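Local structure of A-adding tRNA nucleotidyltransferase (Aquifex aeolicus, 4WBY) at residues A109-D114 and T136-F141; D36-K41 and N123-S128. The protein adds the terminal adenosine to tRNAs that already end in CC, using ATP and magnesium, thereby completing their 3' CCA end. One frame throughout, in Å; residues are numbered along the deposited sequence.

Contact 1: A109-D114 and T136-F141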
ATOM      1  N   ALA A 109     -19.645   2.697 -25.093  1.00 34.35           N
ATOM      2  CA  ALA A 109     -18.279   3.188 -24.982  1.00 29.38           C
ATOM      3  C   ALA A 109     -17.285   2.266 -25.676  1.00 27.74           C
ATOM      4  O   ALA A 109     -17.399   1.038 -25.618  1.00 30.13           O
ATOM      5  CB  ALA A 109     -17.896   3.366 -23.516  1.00 29.38           C
ATOM      6  N   SER A 110     -16.311   2.875 -26.340  1.00 24.09           N
ATOM      7  CA  SER A 110     -15.200   2.136 -26.918  1.00 22.21           C
ATOM      8  C   SER A 110     -14.145   1.868 -25.854  1.00 20.65           C
ATOM      9  O   SER A 110     -14.122   2.527 -24.806  1.00 20.64           O
ATOM     10  CB  SER A 110     -14.582   2.922 -28.069  1.00 23.58           C
ATOM     11  OG  SER A 110     -13.920   4.074 -27.570  1.00 25.44           O
ATOM     12  N   LEU A 111     -13.262   0.914 -26.126  1.00 19.99           N
ATOM     13  CA  LEU A 111     -12.095   0.708 -25.283  1.00 17.67           C
ATOM     14  C   LEU A 111     -11.315   2.010 -25.084  1.00 19.54           C
ATOM     15  O   LEU A 111     -10.908   2.327 -23.964  1.00 19.31           O
ATOM     16  CB  LEU A 111     -11.184  -0.361 -25.881  1.00 18.32           C
ATOM     17  CG  LEU A 111      -9.862  -0.592 -25.150  1.00 17.72           C
ATOM     18  CD1 LEU A 111     -10.093  -1.201 -23.768  1.00 19.02           C
ATOM     19  CD2 LEU A 111      -8.968  -1.474 -25.988  1.00 18.76           C
ATOM     20  N   LYS A 112     -11.114   2.770 -26.160  1.00 19.82           N
ATOM     21  CA  LYS A 112     -10.318   3.993 -26.071  1.00 20.98           C
ATOM     22  C   LYS A 112     -10.948   4.982 -25.090  1.00 22.07           C
ATOM     23  O   LYS A 112     -10.248   5.636 -24.314  1.00 22.93           O
ATOM     24  CB  LYS A 112     -10.147   4.637 -27.452  1.00 21.94           C
ATOM     25  CG  LYS A 112      -9.253   5.880 -27.460  1.00 23.85           C
ATOM     26  CD  LYS A 112      -8.943   6.322 -28.893  1.00 30.32           C
ATOM     27  CE  LYS A 112      -8.041   7.546 -28.934  1.00 37.41           C
ATOM     28  NZ  LYS A 112      -7.871   8.053 -30.332  1.00 41.99           N
ATOM     29  N   GLU A 113     -12.272   5.071 -25.110  1.00 21.08           N
ATOM     30  CA  GLU A 113     -12.987   5.938 -24.184  1.00 23.25           C
ATOM     31  C   GLU A 113     -12.861   5.444 -22.747  1.00 23.51           C
ATOM     32  O   GLU A 113     -12.779   6.242 -21.810  1.00 25.50           O
ATOM     33  CB  GLU A 113     -14.452   6.042 -24.588  1.00 25.06           C
ATOM     34  CG  GLU A 113     -14.648   6.867 -25.842  1.00 27.84           C
ATOM     35  CD  GLU A 113     -16.090   6.907 -26.303  1.00 32.10           C
ATOM     36  OE1 GLU A 113     -16.709   5.832 -26.438  1.00 31.60           O
ATOM     37  OE2 GLU A 113     -16.600   8.020 -26.527  1.00 36.69           O
ATOM     38  N   ASP A 114     -12.827   4.128 -22.576  1.00 21.22           N
ATOM     39  CA  ASP A 114     -12.633   3.546 -21.252  1.00 19.29           C
ATOM     40  C   ASP A 114     -11.209   3.761 -20.725  1.00 20.12           C
ATOM     41  O   ASP A 114     -10.986   3.893 -19.520  1.00 22.69           O
ATOM     42  CB  ASP A 114     -12.947   2.054 -21.288  1.00 19.71           C
ATOM     43  CG  ASP A 114     -12.830   1.409 -19.932  1.00 23.60           C
ATOM     44  OD1 ASP A 114     -11.737   0.888 -19.622  1.00 26.01           O
ATOM     45  OD2 ASP A 114     -13.828   1.425 -19.175  1.00 23.25           O
ATOM     46  N   THR A 136      -1.905  -8.157 -28.952  1.00 13.51           N
ATOM     47  CA  THR A 136      -1.570  -6.794 -29.366  1.00 14.29           C
ATOM     48  C   THR A 136      -1.612  -5.831 -28.182  1.00 13.91           C
ATOM     49  O   THR A 136      -2.594  -5.787 -27.439  1.00 13.66           O
ATOM     50  CB  THR A 136      -2.519  -6.288 -30.464  1.00 15.33           C
ATOM     51  OG1 THR A 136      -2.391  -7.127 -31.614  1.00 17.76           O
ATOM     52  CG2 THR A 136      -2.196  -4.862 -30.851  1.00 17.56           C
ATOM     53  N   LEU A 137      -0.537  -5.060 -28.018  1.00 13.70           N
ATOM     54  CA  LEU A 137      -0.492  -4.014 -27.009  1.00 13.09           C
ATOM     55  C   LEU A 137      -1.169  -2.778 -27.570  1.00 13.28           C
ATOM     56  O   LEU A 137      -0.724  -2.212 -28.569  1.00 18.36           O
ATOM     57  CB  LEU A 137       0.944  -3.702 -26.593  1.00 14.49           C
ATOM     58  CG  LEU A 137       1.122  -2.606 -25.538  1.00 14.97           C
ATOM     59  CD1 LEU A 137       0.534  -3.012 -24.198  1.00 16.04           C
ATOM     60  CD2 LEU A 137       2.601  -2.300 -25.393  1.00 17.89           C
ATOM     61  N   ILE A 138      -2.270  -2.392 -26.940  1.00 13.28           N
ATOM     62  CA  ILE A 138      -3.041  -1.229 -27.346  1.00 13.94           C
ATOM     63  C   ILE A 138      -2.609  -0.069 -26.471  1.00 13.83           C
ATOM     64  O   ILE A 138      -2.838  -0.059 -25.263  1.00 15.57           O
ATOM     65  CB  ILE A 138      -4.548  -1.490 -27.224  1.00 15.96           C
ATOM     66  CG1 ILE A 138      -4.938  -2.668 -28.127  1.00 19.98           C
ATOM     67  CG2 ILE A 138      -5.346  -0.242 -27.574  1.00 18.32           C
ATOM     68  CD1 ILE A 138      -6.284  -3.238 -27.823  1.00 23.20           C
ATOM     69  N   ASP A 139      -1.954   0.897 -27.094  1.00 15.52           N
ATOM     70  CA  ASP A 139      -1.323   1.995 -26.382  1.00 15.83           C
ATOM     71  C   ASP A 139      -1.613   3.284 -27.130  1.00 16.83           C
ATOM     72  O   ASP A 139      -0.879   3.659 -28.050  1.00 19.49           O
ATOM     73  CB  ASP A 139       0.179   1.737 -26.254  1.00 15.43           C
ATOM     74  CG  ASP A 139       0.910   2.842 -25.544  1.00 16.01           C
ATOM     75  OD1 ASP A 139       0.265   3.697 -24.896  1.00 17.76           O
ATOM     76  OD2 ASP A 139       2.150   2.837 -25.645  1.00 16.78           O
ATOM     77  N   TYR A 140      -2.720   3.925 -26.760  1.00 18.74           N
ATOM     78  CA  TYR A 140      -3.169   5.143 -27.425  1.00 20.56           C
ATOM     79  C   TYR A 140      -2.468   6.405 -26.957  1.00 18.99           C
ATOM     80  O   TYR A 140      -2.485   7.410 -27.664  1.00 22.69           O
ATOM     81  CB  TYR A 140      -4.672   5.353 -27.217  1.00 23.53           C
ATOM     82  CG  TYR A 140      -5.571   4.305 -27.827  1.00 26.02           C
ATOM     83  CD1 TYR A 140      -5.634   4.130 -29.205  1.00 29.15           C
ATOM     84  CD2 TYR A 140      -6.387   3.518 -27.028  1.00 25.13           C
ATOM     85  CE1 TYR A 140      -6.465   3.180 -29.767  1.00 29.85           C
ATOM     86  CE2 TYR A 140      -7.228   2.565 -27.583  1.00 25.66           C
ATOM     87  CZ  TYR A 140      -7.259   2.400 -28.952  1.00 29.57           C
ATOM     88  OH  TYR A 140      -8.092   1.458 -29.508  1.00 32.93           O
ATOM     89  N   PHE A 141      -1.880   6.361 -25.765  1.00 16.71           N
ATOM     90  CA  PHE A 141      -1.524   7.591 -25.065  1.00 16.82           C
ATOM     91  C   PHE A 141      -0.063   7.693 -24.662  1.00 16.06           C
ATOM     92  O   PHE A 141       0.300   8.541 -23.854  1.00 19.32           O
ATOM     93  CB  PHE A 141      -2.411   7.746 -23.834  1.00 20.98           C
ATOM     94  CG  PHE A 141      -3.860   7.494 -24.117  1.00 25.82           C
ATOM     95  CD1 PHE A 141      -4.565   8.338 -24.959  1.00 28.14           C
ATOM     96  CD2 PHE A 141      -4.514   6.407 -23.562  1.00 30.48           C
ATOM     97  CE1 PHE A 141      -5.904   8.106 -25.235  1.00 31.56           C
ATOM     98  CE2 PHE A 141      -5.852   6.169 -23.832  1.00 32.38           C
ATOM     99  CZ  PHE A 141      -6.547   7.016 -24.670  1.00 33.32           C
TER
HETATM  100  O   HOH W   1     -11.060   1.777 -29.054  1.00 24.43           O
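Lys112 lies over one face of the Tyr140 ring where the first turn of helix 111-116 meets edge strand 137-138 and Tyr140, in the nucleotidyltransferase head domain of this A-adding enzyme. With CG anti to the backbone N (chi1 -177°) and the rest of the chain extended, the lysine methylenes run obliquely across the ring: CB sits 3.6 Å from Tyr140 CE2, while CG makes a CH-pi contact, 3.9 Å from the ring centroid and 17° off its normal. CD continues across the same face toward Tyr140 CD1. The Phe141 ring turns its edge to the helix, with CZ 4.0 Å from Lys112 O and that oxygen in the ring plane; one face is covered by Tyr140 CB, over the ring centre. Deeper in, Leu111 and Ile138 meet tip to tip, Leu111 CD2 lying 3.7 Å from Ile138 CD1, and both also pack on Tyr28 of strand 26-30, two strands in from strand 137-138. The helix start is fixed by a capping box: Glu113 N donates to Ser110 OG (3.1 Å), and Ser110 N returns a nearly straight bond to Glu113 OE1 (3.0 Å), which accepts through its anti lone pair. Arg94 forms a salt bridge to the same carboxylate oxygen. Asp114 pairs with Arg117 and with Arg118, an ATP-binding residue, so the helix that carries this apolar patch also holds a side chain of the nucleotide site. One water joins the two segments, accepting from Lys112 N and lying 3.0 Å from Tyr140 OH.

Contact 2: D36-K41 and N123-S128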
ATOM      1  N   ASP A  36       1.951  -4.045 -14.978  1.00 12.03           N
ATOM      2  CA  ASP A  36       2.749  -4.993 -14.214  1.00 13.35           C
ATOM      3  C   ASP A  36       3.309  -6.121 -15.089  1.00 12.52           C
ATOM      4  O   ASP A  36       4.420  -6.592 -14.856  1.00 14.54           O
ATOM      5  CB  ASP A  36       1.929  -5.549 -13.047  1.00 15.59           C
ATOM      6  CG  ASP A  36       1.755  -4.521 -11.932  1.00 19.34           C
ATOM      7  OD1 ASP A  36       2.478  -3.498 -11.962  1.00 19.29           O
ATOM      8  OD2 ASP A  36       0.907  -4.724 -11.042  1.00 22.24           O
ATOM      9  N   ILE A  37       2.564  -6.541 -16.108  1.00 12.84           N
ATOM     10  CA  ILE A  37       3.100  -7.503 -17.064  1.00 13.90           C
ATOM     11  C   ILE A  37       4.313  -6.908 -17.785  1.00 13.29           C
ATOM     12  O   ILE A  37       5.346  -7.566 -17.938  1.00 15.81           O
ATOM     13  CB  ILE A  37       2.034  -7.940 -18.081  1.00 14.04           C
ATOM     14  CG1 ILE A  37       0.981  -8.811 -17.392  1.00 15.88           C
ATOM     15  CG2 ILE A  37       2.664  -8.681 -19.256  1.00 15.90           C
ATOM     16  CD1 ILE A  37      -0.233  -9.088 -18.253  1.00 16.29           C
ATOM     17  N   LEU A  38       4.202  -5.653 -18.207  1.00 13.21           N
ATOM     18  CA  LEU A  38       5.336  -4.984 -18.862  1.00 13.25           C
ATOM     19  C   LEU A  38       6.513  -4.778 -17.910  1.00 13.31           C
ATOM     20  O   LEU A  38       7.652  -4.690 -18.358  1.00 16.76           O
ATOM     21  CB  LEU A  38       4.908  -3.642 -19.453  1.00 13.78           C
ATOM     22  CG  LEU A  38       3.995  -3.772 -20.673  1.00 14.38           C
ATOM     23  CD1 LEU A  38       3.343  -2.426 -21.000  1.00 15.39           C
ATOM     24  CD2 LEU A  38       4.774  -4.301 -21.873  1.00 17.43           C
ATOM     25  N   LEU A  39       6.244  -4.704 -16.608  1.00 12.96           N
ATOM     26  CA  LEU A  39       7.319  -4.573 -15.630  1.00 13.50           C
ATOM     27  C   LEU A  39       7.861  -5.938 -15.192  1.00 13.55           C
ATOM     28  O   LEU A  39       8.673  -6.017 -14.272  1.00 16.09           O
ATOM     29  CB  LEU A  39       6.845  -3.784 -14.402  1.00 15.15           C
ATOM     30  CG  LEU A  39       6.447  -2.319 -14.601  1.00 15.91           C
ATOM     31  CD1 LEU A  39       5.809  -1.751 -13.323  1.00 18.15           C
ATOM     32  CD2 LEU A  39       7.633  -1.483 -15.028  1.00 21.63           C
ATOM     33  N   GLY A  40       7.424  -7.011 -15.846  1.00 14.28           N
ATOM     34  CA  GLY A  40       7.995  -8.321 -15.581  1.00 15.22           C
ATOM     35  C   GLY A  40       7.566  -8.953 -14.272  1.00 16.42           C
ATOM     36  O   GLY A  40       8.255  -9.829 -13.742  1.00 17.17           O
ATOM     37  N   LYS A  41       6.417  -8.529 -13.757  1.00 14.97           N
ATOM     38  CA  LYS A  41       5.914  -9.040 -12.489  1.00 14.83           C
ATOM     39  C   LYS A  41       4.983 -10.220 -12.701  1.00 17.31           C
ATOM     40  O   LYS A  41       4.257 -10.282 -13.696  1.00 23.39           O
ATOM     41  CB  LYS A  41       5.190  -7.930 -11.731  1.00 16.96           C
ATOM     42  CG  LYS A  41       6.124  -6.788 -11.343  1.00 22.74           C
ATOM     43  CD  LYS A  41       5.374  -5.522 -10.957  1.00 27.44           C
ATOM     44  CE  LYS A  41       4.516  -5.723  -9.733  1.00 29.94           C
ATOM     45  NZ  LYS A  41       5.345  -5.900  -8.514  1.00 35.53           N
ATOM     46  N   ASN A 123      -0.826   3.440 -16.920  1.00 12.23           N
ATOM     47  CA  ASN A 123      -1.961   2.649 -16.434  1.00 12.21           C
ATOM     48  C   ASN A 123      -3.122   2.586 -17.418  1.00 13.79           C
ATOM     49  O   ASN A 123      -4.204   2.076 -17.089  1.00 16.49           O
ATOM     50  CB  ASN A 123      -2.475   3.216 -15.105  1.00 14.17           C
ATOM     51  CG  ASN A 123      -1.451   3.132 -14.005  1.00 13.96           C
ATOM     52  OD1 ASN A 123      -0.534   2.310 -14.052  1.00 16.11           O
ATOM     53  ND2 ASN A 123      -1.600   3.988 -12.993  1.00 15.85           N
ATOM     54  N   ALA A 124      -2.901   3.089 -18.626  1.00 12.94           N
ATOM     55  CA  ALA A 124      -3.988   3.253 -19.575  1.00 14.25           C
ATOM     56  C   ALA A 124      -3.776   2.423 -20.837  1.00 14.33           C
ATOM     57  O   ALA A 124      -4.287   2.760 -21.899  1.00 17.53           O
ATOM     58  CB  ALA A 124      -4.155   4.725 -19.931  1.00 16.50           C
ATOM     59  N   MET A 125      -3.040   1.326 -20.715  1.00 13.58           N
ATOM     60  CA  MET A 125      -2.837   0.415 -21.839  1.00 13.03           C
ATOM     61  C   MET A 125      -3.696  -0.831 -21.732  1.00 11.54           C
ATOM     62  O   MET A 125      -4.246  -1.139 -20.671  1.00 13.25           O
ATOM     63  CB  MET A 125      -1.366   0.026 -21.949  1.00 13.49           C
ATOM     64  CG  MET A 125      -0.500   1.228 -22.322  1.00 14.37           C
ATOM     65  SD  MET A 125       1.265   0.875 -22.409  1.00 16.59           S
ATOM     66  CE  MET A 125       1.663   0.781 -20.671  1.00 16.36           C
ATOM     67  N   ALA A 126      -3.809  -1.546 -22.845  1.00 12.42           N
ATOM     68  CA  ALA A 126      -4.586  -2.778 -22.890  1.00 12.27           C
ATOM     69  C   ALA A 126      -3.860  -3.830 -23.716  1.00 11.56           C
ATOM     70  O   ALA A 126      -2.991  -3.508 -24.531  1.00 13.21           O
ATOM     71  CB  ALA A 126      -5.968  -2.517 -23.469  1.00 13.99           C
ATOM     72  N   ILE A 127      -4.216  -5.090 -23.488  1.00 12.54           N
ATOM     73  CA  ILE A 127      -3.765  -6.183 -24.332  1.00 13.28           C
ATOM     74  C   ILE A 127      -4.986  -6.849 -24.935  1.00 12.64           C
ATOM     75  O   ILE A 127      -5.865  -7.315 -24.205  1.00 14.27           O
ATOM     76  CB  ILE A 127      -2.945  -7.228 -23.541  1.00 14.13           C
ATOM     77  CG1 ILE A 127      -1.720  -6.569 -22.903  1.00 16.19           C
ATOM     78  CG2 ILE A 127      -2.521  -8.380 -24.458  1.00 16.36           C
ATOM     79  CD1 ILE A 127      -1.083  -7.392 -21.792  1.00 18.90           C
ATOM     80  N   SER A 128      -5.056  -6.900 -26.261  1.00 12.35           N
ATOM     81  CA  SER A 128      -6.159  -7.607 -26.897  1.00 13.27           C
ATOM     82  C   SER A 128      -6.067  -9.106 -26.637  1.00 12.75           C
ATOM     83  O   SER A 128      -5.005  -9.698 -26.798  1.00 13.77           O
ATOM     84  CB  SER A 128      -6.169  -7.367 -28.405  1.00 15.00           C
ATOM     85  OG  SER A 128      -7.202  -8.142 -28.992  1.00 15.66           O
TER
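Leu38 and Met125 meet at their methyl ends, and with Ile127 they bury the most surface where the end of helix 32-38 packs against Met125 and strand 126-128. This is helix-on-sheet packing within the nucleotidyltransferase head domain. Leu38 CD1 lies 3.6 Å from Met125 CE and 4.1 Å from Met125 SD, so the leucine methyl rests against the thioether end as the two side chains pass at a slant. Met125 leaves its backbone with CG anti to the carbonyl carbon and stays extended as far as SD; the bend at chi3 (-75°) then sets the terminal methyl against the leucine. Leu38 also packs on Leu147 of helix 143-149. Ile127 approaches Ile37, one residue before Leu38: its CD1 is 4.0 Å from Ile37 CD1, a lighter touch of two methyls. Its side chain also comes close to that of Val34, an ATP-binding residue about one turn earlier in the helix, and the strand itself is bonded through Ile127 to Ile29 in the sheet. The helix ends at the contact itself, in a Schellman motif, with Lys41 N bonded to Asp36 O at 3.0 Å and Gly40 N to Ile37 O at 3.0 Å; Gly40, at positive phi, is the C-prime residue. At the other end of the strand segment, ATP-binding Asn123 accepts from Arg35 through OD1 and donates to Asp119 through ND2, both also ATP-binding residues. Between the segments themselves only methyl and thioether groups meet, which implies that dispersion and the exclusion of water hold helix to strand, the hydrogen bonds lying within each element and to its other neighbours.

Both contacts belong to the head domain and share its mixed sheet, in which strands 126-128 of contact 2 and 137-138 of contact 1 are antiparallel neighbours. Ile138 N lies 2.8 Å from Ala126 O and Thr136 O lies 2.9 Å from Ser128 N, two probable hydrogen bonds that tie the contacts directly; their centres are about 13 Å apart. Contact 1 is at the surface, on an outermost strand of the sheet, and mixes aliphatic, aromatic and water-mediated interactions. Contact 2 is partly buried and purely aliphatic and thioether in character. Each sets a different helix against these strands: helix 32-38 carries ATP-binding residues itself, whereas helix 111-116 salt-bridges one, Arg118, through Asp114.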